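Local coordinates for protein putative ADP-Ribosyltransferase Scabin (PDB 5EWY) that acts as a DNA-targeting ADP-ribosyltransferase, probably transferring ADP-ribose from NAD+ to DNA bases, at residues 67-72 with 159-164; 77-82 with 89-94. All coordinates share one frame; numbering follows the deposited sequence.

Overall arrangement
Both contacts are largely buried and both reach the inhibitor 5TQ, yet they lie on opposite sides of the chain's centre, their own centres about 17 Å apart. Contact 1 packs the loop ahead of strand 75-79 against strand 160-164 of the three-stranded sheet, and no hydrogen bond crosses between its segments. Contact 2 joins strand 75-79, an outermost strand of the four-stranded sheet, to the loop after helix 83-89; it is mixed, with a buried Arg77-Asp79-Phe91 group and a more exposed, water-bridged Arg81-Gln89 pair. The two sheets thus contribute different walls to one pocket: Glu160, on the strand of contact 1 but not touching segment 67-72, and Arg77 and Ser78 in contact 2.

Contact 1: 67-72 with 159-164; sequences VWRTTC and VEVAFP. With 5TQ (4-(8-fluoranyl-6-oxidanylidene-1,3,4,5-tetrahydrobenzo[c][1,6]naphthyridin-2-yl)butanoic acid), chain B.
Trp68 and Arg69 lie against Val161, Phe163 and Pro164 on strand 160-164, the central strand of the three-stranded sheet of this ADP-ribosyltransferase fold. The six-membered part of the indole meets the proline ring obliquely, with Trp68 CH2 4.0 Å from Pro164 CG. Farther along the strand, the extended arginine crosses Val161 at about a right angle, and Arg69 CD rests on both methyls, 4.0 Å from Val161 CG2 and 4.1 Å from CG1. Arg69 CG points opposite the backbone N (chi1 162°), which carries the chain inward past the valine. Its end reaches the rim of Phe163, where Arg69 NH2 lies 4.1 Å from CZ near the ring plane; guanidinium and ring are turned 66° apart, so this is no stack.

The polar end is fixed from outside the strand. NH2 of Arg69 bonds to the carbonyls of Ala139 and Gly141 and NH1 to that of Gly73, while Thr71 O sits 3.2 Å above the guanidinium plane, over its centre. Backbone bonds from Val161 to Thr118 tie the strand to 115-119. One residue earlier, Glu160 fits the Glu of the family's Gln-X-Glu motif, its OE2 hydrogen-bonded to Ser117 OG. It lines the inhibitor pocket: Glu160 CB lies 3.3 Å from F20 of 5TQ, and Glu160 CD 3.5 Å from ring carbon C03.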
# COMPACT_ATOMS: atom_id res chain seq x y z
N VAL A 67 -3.63 -1.11 14.53
CA VAL A 67 -5.03 -1.34 14.20
C VAL A 67 -5.05 -1.77 12.74
O VAL A 67 -4.74 -0.99 11.83
CB VAL A 67 -5.88 -0.08 14.43
CG1 VAL A 67 -7.32 -0.37 14.06
CG2 VAL A 67 -5.77 0.37 15.87
N TRP A 68 -5.40 -3.03 12.50
CA TRP A 68 -5.36 -3.58 11.16
C TRP A 68 -6.59 -3.18 10.38
O TRP A 68 -7.70 -3.12 10.93
CB TRP A 68 -5.30 -5.10 11.23
CG TRP A 68 -4.10 -5.59 11.94
CD1 TRP A 68 -4.01 -5.97 13.25
CD2 TRP A 68 -2.79 -5.76 11.38
NE1 TRP A 68 -2.72 -6.35 13.54
CE2 TRP A 68 -1.95 -6.24 12.41
CE3 TRP A 68 -2.24 -5.54 10.12
CZ2 TRP A 68 -0.60 -6.51 12.21
CZ3 TRP A 68 -0.89 -5.82 9.92
CH2 TRP A 68 -0.09 -6.30 10.96
N ARG A 69 -6.39 -2.92 9.10
CA ARG A 69 -7.49 -2.67 8.18
C ARG A 69 -8.30 -3.95 7.99
O ARG A 69 -7.74 -5.04 7.80
CB ARG A 69 -6.91 -2.20 6.85
CG ARG A 69 -7.87 -2.30 5.67
CD ARG A 69 -7.23 -1.64 4.46
NE ARG A 69 -7.82 -1.99 3.17
CZ ARG A 69 -7.48 -3.07 2.47
NH1 ARG A 69 -8.03 -3.31 1.28
NH2 ARG A 69 -6.61 -3.94 2.96
N THR A 70 -9.62 -3.83 8.08
CA THR A 70 -10.50 -4.99 7.95
C THR A 70 -11.39 -4.88 6.73
O THR A 70 -12.18 -5.80 6.48
CB THR A 70 -11.34 -5.21 9.22
OG1 THR A 70 -12.15 -4.07 9.46
CG2 THR A 70 -10.44 -5.46 10.41
N THR A 71 -11.35 -3.78 6.01
CA THR A 71 -12.05 -3.65 4.74
C THR A 71 -11.19 -4.21 3.62
O THR A 71 -10.02 -4.57 3.81
CB THR A 71 -12.43 -2.20 4.50
OG1 THR A 71 -11.24 -1.40 4.50
CG2 THR A 71 -13.37 -1.70 5.58
N CYS A 72 -11.72 -4.18 2.40
CA CYS A 72 -11.10 -4.85 1.27
C CYS A 72 -11.39 -4.07 -0.00
O CYS A 72 -11.51 -4.65 -1.09
CB CYS A 72 -11.57 -6.30 1.13
SG CYS A 72 -13.33 -6.53 1.01
N VAL A 159 -4.26 9.38 4.46
CA VAL A 159 -5.12 8.23 4.72
C VAL A 159 -4.41 6.92 4.34
O VAL A 159 -4.88 6.11 3.52
CB VAL A 159 -6.54 8.39 4.13
CG1 VAL A 159 -7.26 9.52 4.82
CG2 VAL A 159 -6.52 8.58 2.62
N GLU A 160 -3.29 6.70 5.01
CA GLU A 160 -2.31 5.67 4.67
C GLU A 160 -2.69 4.33 5.28
O GLU A 160 -3.23 4.25 6.39
CB GLU A 160 -0.93 6.10 5.17
CG GLU A 160 0.16 5.14 4.79
CD GLU A 160 1.52 5.58 5.23
OE1 GLU A 160 1.66 6.75 5.64
OE2 GLU A 160 2.44 4.73 5.16
N VAL A 161 -2.36 3.28 4.54
CA VAL A 161 -2.38 1.90 5.01
C VAL A 161 -0.97 1.37 4.78
O VAL A 161 -0.46 1.36 3.64
CB VAL A 161 -3.44 1.05 4.29
CG1 VAL A 161 -3.38 -0.41 4.76
CG2 VAL A 161 -4.85 1.62 4.50
N ALA A 162 -0.32 0.92 5.85
CA ALA A 162 1.06 0.47 5.80
C ALA A 162 1.12 -1.05 5.82
O ALA A 162 0.64 -1.68 6.78
CB ALA A 162 1.84 1.02 6.98
N PHE A 163 1.73 -1.64 4.80
CA PHE A 163 1.79 -3.09 4.68
C PHE A 163 3.10 -3.63 5.23
O PHE A 163 4.15 -3.48 4.58
CB PHE A 163 1.58 -3.54 3.23
CG PHE A 163 0.14 -3.57 2.85
CD1 PHE A 163 -0.63 -4.70 3.07
CD2 PHE A 163 -0.49 -2.42 2.38
CE1 PHE A 163 -1.98 -4.71 2.78
CE2 PHE A 163 -1.84 -2.41 2.10
CZ PHE A 163 -2.59 -3.55 2.30
N PRO A 164 3.12 -4.24 6.42
CA PRO A 164 4.38 -4.80 6.93
C PRO A 164 4.79 -6.01 6.11
O PRO A 164 4.00 -6.93 5.89
CB PRO A 164 4.04 -5.20 8.37
CG PRO A 164 2.67 -4.61 8.66
CD PRO A 164 1.99 -4.50 7.32
N12 5TQ B . 7.05 7.28 -0.53
C13 5TQ B . 7.05 7.00 -1.83
C15 5TQ B . 8.32 7.65 0.17
C17 5TQ B . 9.89 5.65 0.29
C01 5TQ B . 0.97 6.78 0.22
C02 5TQ B . 0.90 7.13 1.56
C03 5TQ B . 2.04 7.46 2.28
C04 5TQ B . 3.28 7.42 1.65
C05 5TQ B . 3.38 7.09 0.28
C06 5TQ B . 2.21 6.76 -0.42
C07 5TQ B . 2.29 6.43 -1.84
C08 5TQ B . 4.65 7.05 -0.40
C09 5TQ B . 4.64 6.70 -1.78
N10 5TQ B . 3.50 6.39 -2.44
C11 5TQ B . 5.89 7.35 0.17
C14 5TQ B . 5.91 6.66 -2.48
C16 5TQ B . 9.60 7.00 -0.35
C18 5TQ B . 9.18 4.53 -0.44
O19 5TQ B . 1.26 6.14 -2.49
F20 5TQ B . -0.29 7.16 2.16
O21 5TQ B . 9.81 3.48 -0.71
O22 5TQ B . 7.98 4.67 -0.76

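Contact 2: 77-82 with 89-94; sequences RSDSRG and QGFLPK. With 5TQ (4-(8-fluoranyl-6-oxidanylidene-1,3,4,5-tetrahydrobenzo[c][1,6]naphthyridin-2-yl)butanoic acid), chain B.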
# COMPACT_ATOMS: atom_id res chain seq x y z
N ARG A 77 -1.05 3.09 -4.61
CA ARG A 77 0.31 3.48 -4.27
C ARG A 77 0.91 4.22 -5.46
O ARG A 77 1.00 3.65 -6.56
CB ARG A 77 1.17 2.26 -3.93
CG ARG A 77 2.61 2.66 -3.67
CD ARG A 77 3.47 1.49 -3.17
NE ARG A 77 4.89 1.85 -3.26
CZ ARG A 77 5.56 2.55 -2.35
NH1 ARG A 77 6.84 2.83 -2.58
NH2 ARG A 77 5.01 2.93 -1.22
N SER A 78 1.34 5.46 -5.22
CA SER A 78 2.15 6.22 -6.17
C SER A 78 3.58 5.71 -6.05
O SER A 78 4.10 5.60 -4.94
CB SER A 78 2.06 7.71 -5.77
OG SER A 78 2.87 8.48 -6.62
N ASP A 79 4.19 5.33 -7.17
CA ASP A 79 5.56 4.84 -7.14
C ASP A 79 6.22 5.20 -8.47
O ASP A 79 5.61 5.06 -9.53
CB ASP A 79 5.56 3.32 -6.89
CG ASP A 79 6.85 2.81 -6.29
OD1 ASP A 79 7.94 3.27 -6.71
OD2 ASP A 79 6.77 1.93 -5.40
N SER A 80 7.46 5.66 -8.40
CA SER A 80 8.23 5.91 -9.62
C SER A 80 8.73 4.62 -10.26
O SER A 80 9.11 4.64 -11.43
CB SER A 80 9.42 6.81 -9.31
OG SER A 80 10.19 6.26 -8.26
N ARG A 81 8.74 3.52 -9.52
CA ARG A 81 9.22 2.27 -10.06
C ARG A 81 8.22 1.69 -11.03
O ARG A 81 7.02 1.79 -10.82
CB ARG A 81 9.49 1.29 -8.93
CG ARG A 81 10.71 1.78 -8.12
CD ARG A 81 10.89 0.92 -6.92
NE ARG A 81 11.53 -0.32 -7.30
CZ ARG A 81 11.22 -1.51 -6.80
NH1 ARG A 81 10.26 -1.63 -5.88
NH2 ARG A 81 11.87 -2.59 -7.22
N GLY A 82 8.72 1.09 -12.10
CA GLY A 82 7.89 0.74 -13.22
C GLY A 82 7.24 -0.62 -13.08
O GLY A 82 7.68 -1.48 -12.31
N GLN A 89 7.99 -8.52 -8.92
CA GLN A 89 8.45 -8.65 -7.54
C GLN A 89 7.38 -8.36 -6.50
O GLN A 89 7.60 -8.67 -5.32
CB GLN A 89 9.53 -7.62 -7.22
CG GLN A 89 10.77 -7.71 -7.97
CD GLN A 89 11.73 -6.61 -7.56
OE1 GLN A 89 11.43 -5.73 -6.74
NE2 GLN A 89 12.89 -6.65 -8.14
N GLY A 90 6.29 -7.73 -6.88
CA GLY A 90 5.42 -7.10 -5.90
C GLY A 90 6.09 -5.84 -5.37
O GLY A 90 7.04 -5.32 -5.97
N PHE A 91 5.57 -5.34 -4.26
CA PHE A 91 6.19 -4.22 -3.53
C PHE A 91 6.97 -4.78 -2.35
O PHE A 91 6.39 -5.25 -1.37
CB PHE A 91 5.14 -3.24 -3.04
CG PHE A 91 4.51 -2.44 -4.14
CD1 PHE A 91 5.23 -1.45 -4.79
CD2 PHE A 91 3.19 -2.66 -4.49
CE1 PHE A 91 4.65 -0.71 -5.79
CE2 PHE A 91 2.61 -1.93 -5.50
CZ PHE A 91 3.33 -0.96 -6.15
N LEU A 92 8.29 -4.70 -2.44
CA LEU A 92 9.12 -5.17 -1.34
C LEU A 92 9.44 -4.00 -0.43
O LEU A 92 9.66 -2.88 -0.90
CB LEU A 92 10.42 -5.75 -1.87
CG LEU A 92 10.29 -7.11 -2.56
CD1 LEU A 92 11.56 -7.42 -3.34
CD2 LEU A 92 10.00 -8.22 -1.54
N PRO A 93 9.49 -4.22 0.88
CA PRO A 93 9.90 -3.15 1.79
C PRO A 93 11.41 -2.96 1.78
O PRO A 93 12.19 -3.87 1.45
CB PRO A 93 9.43 -3.66 3.16
CG PRO A 93 9.55 -5.13 3.04
CD PRO A 93 9.23 -5.48 1.61
N LYS A 94 11.82 -1.76 2.18
CA LYS A 94 13.23 -1.40 2.14
C LYS A 94 14.06 -2.19 3.15
O LYS A 94 15.16 -2.66 2.82
CB LYS A 94 13.38 0.11 2.29
CG LYS A 94 13.02 0.85 1.00
CD LYS A 94 13.22 2.34 1.07
CE LYS A 94 12.96 2.95 -0.30
NZ LYS A 94 13.23 4.41 -0.37
N12 5TQ B . 7.05 7.28 -0.53
C13 5TQ B . 7.05 7.00 -1.83
C15 5TQ B . 8.32 7.65 0.17
C17 5TQ B . 9.89 5.65 0.29
C01 5TQ B . 0.97 6.78 0.22
C02 5TQ B . 0.90 7.13 1.56
C03 5TQ B . 2.04 7.46 2.28
C04 5TQ B . 3.28 7.42 1.65
C05 5TQ B . 3.38 7.09 0.28
C06 5TQ B . 2.21 6.76 -0.42
C07 5TQ B . 2.29 6.43 -1.84
C08 5TQ B . 4.65 7.05 -0.40
C09 5TQ B . 4.64 6.70 -1.78
N10 5TQ B . 3.50 6.39 -2.44
C11 5TQ B . 5.89 7.35 0.17
C14 5TQ B . 5.91 6.66 -2.48
C16 5TQ B . 9.60 7.00 -0.35
C18 5TQ B . 9.18 4.53 -0.44
O19 5TQ B . 1.26 6.14 -2.49
F20 5TQ B . -0.29 7.16 2.16
O21 5TQ B . 9.81 3.48 -0.71
O22 5TQ B . 7.98 4.67 -0.76
O HOH W 1 9.37 -4.22 -5.09
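Strand 75-79 brings to the inhibitor pocket Arg77, which fits the strand arginine characteristic of this ADP-ribosyltransferase family, and Phe91 from the loop after helix 83-89 packs against it. Arg77 CD makes a CH-pi contact 3.8 Å from the Phe91 ring centroid, 17° off the ring normal. A chi1 of 176° turns Arg77 CG away from its own backbone N, and the straight chain carries the guanidinium past the ring. NE and NH1 both grip one oxygen of the salt-bridge partner, Arg77 NE standing 2.8 Å from Asp79 OD2, and both come from the same face of the carboxylate. The other oxygen, Asp79 OD1, accepts from Arg81 N at 2.9 Å in an Asx turn.

Nearer the surface, Arg81 NH2 donates to Gln89 OE1 at 3.2 Å from above the amide plane. A water links Arg81 NH1, Gln89 OE1, Gly90 O and Leu92 N.

Toward 5TQ, Ser78 N donates to lactam O19 and Ser78 O accepts from N10, probably as with the nicotinamide amide of NAD+. Arg77 NH1 bonds to O22 at 2.8 Å. Asp79 OD2 and the carbonyl of Ser117, which takes NH2, hold the guanidinium that receives the inhibitor's carboxylate, while Phe91 supports the methylene before it.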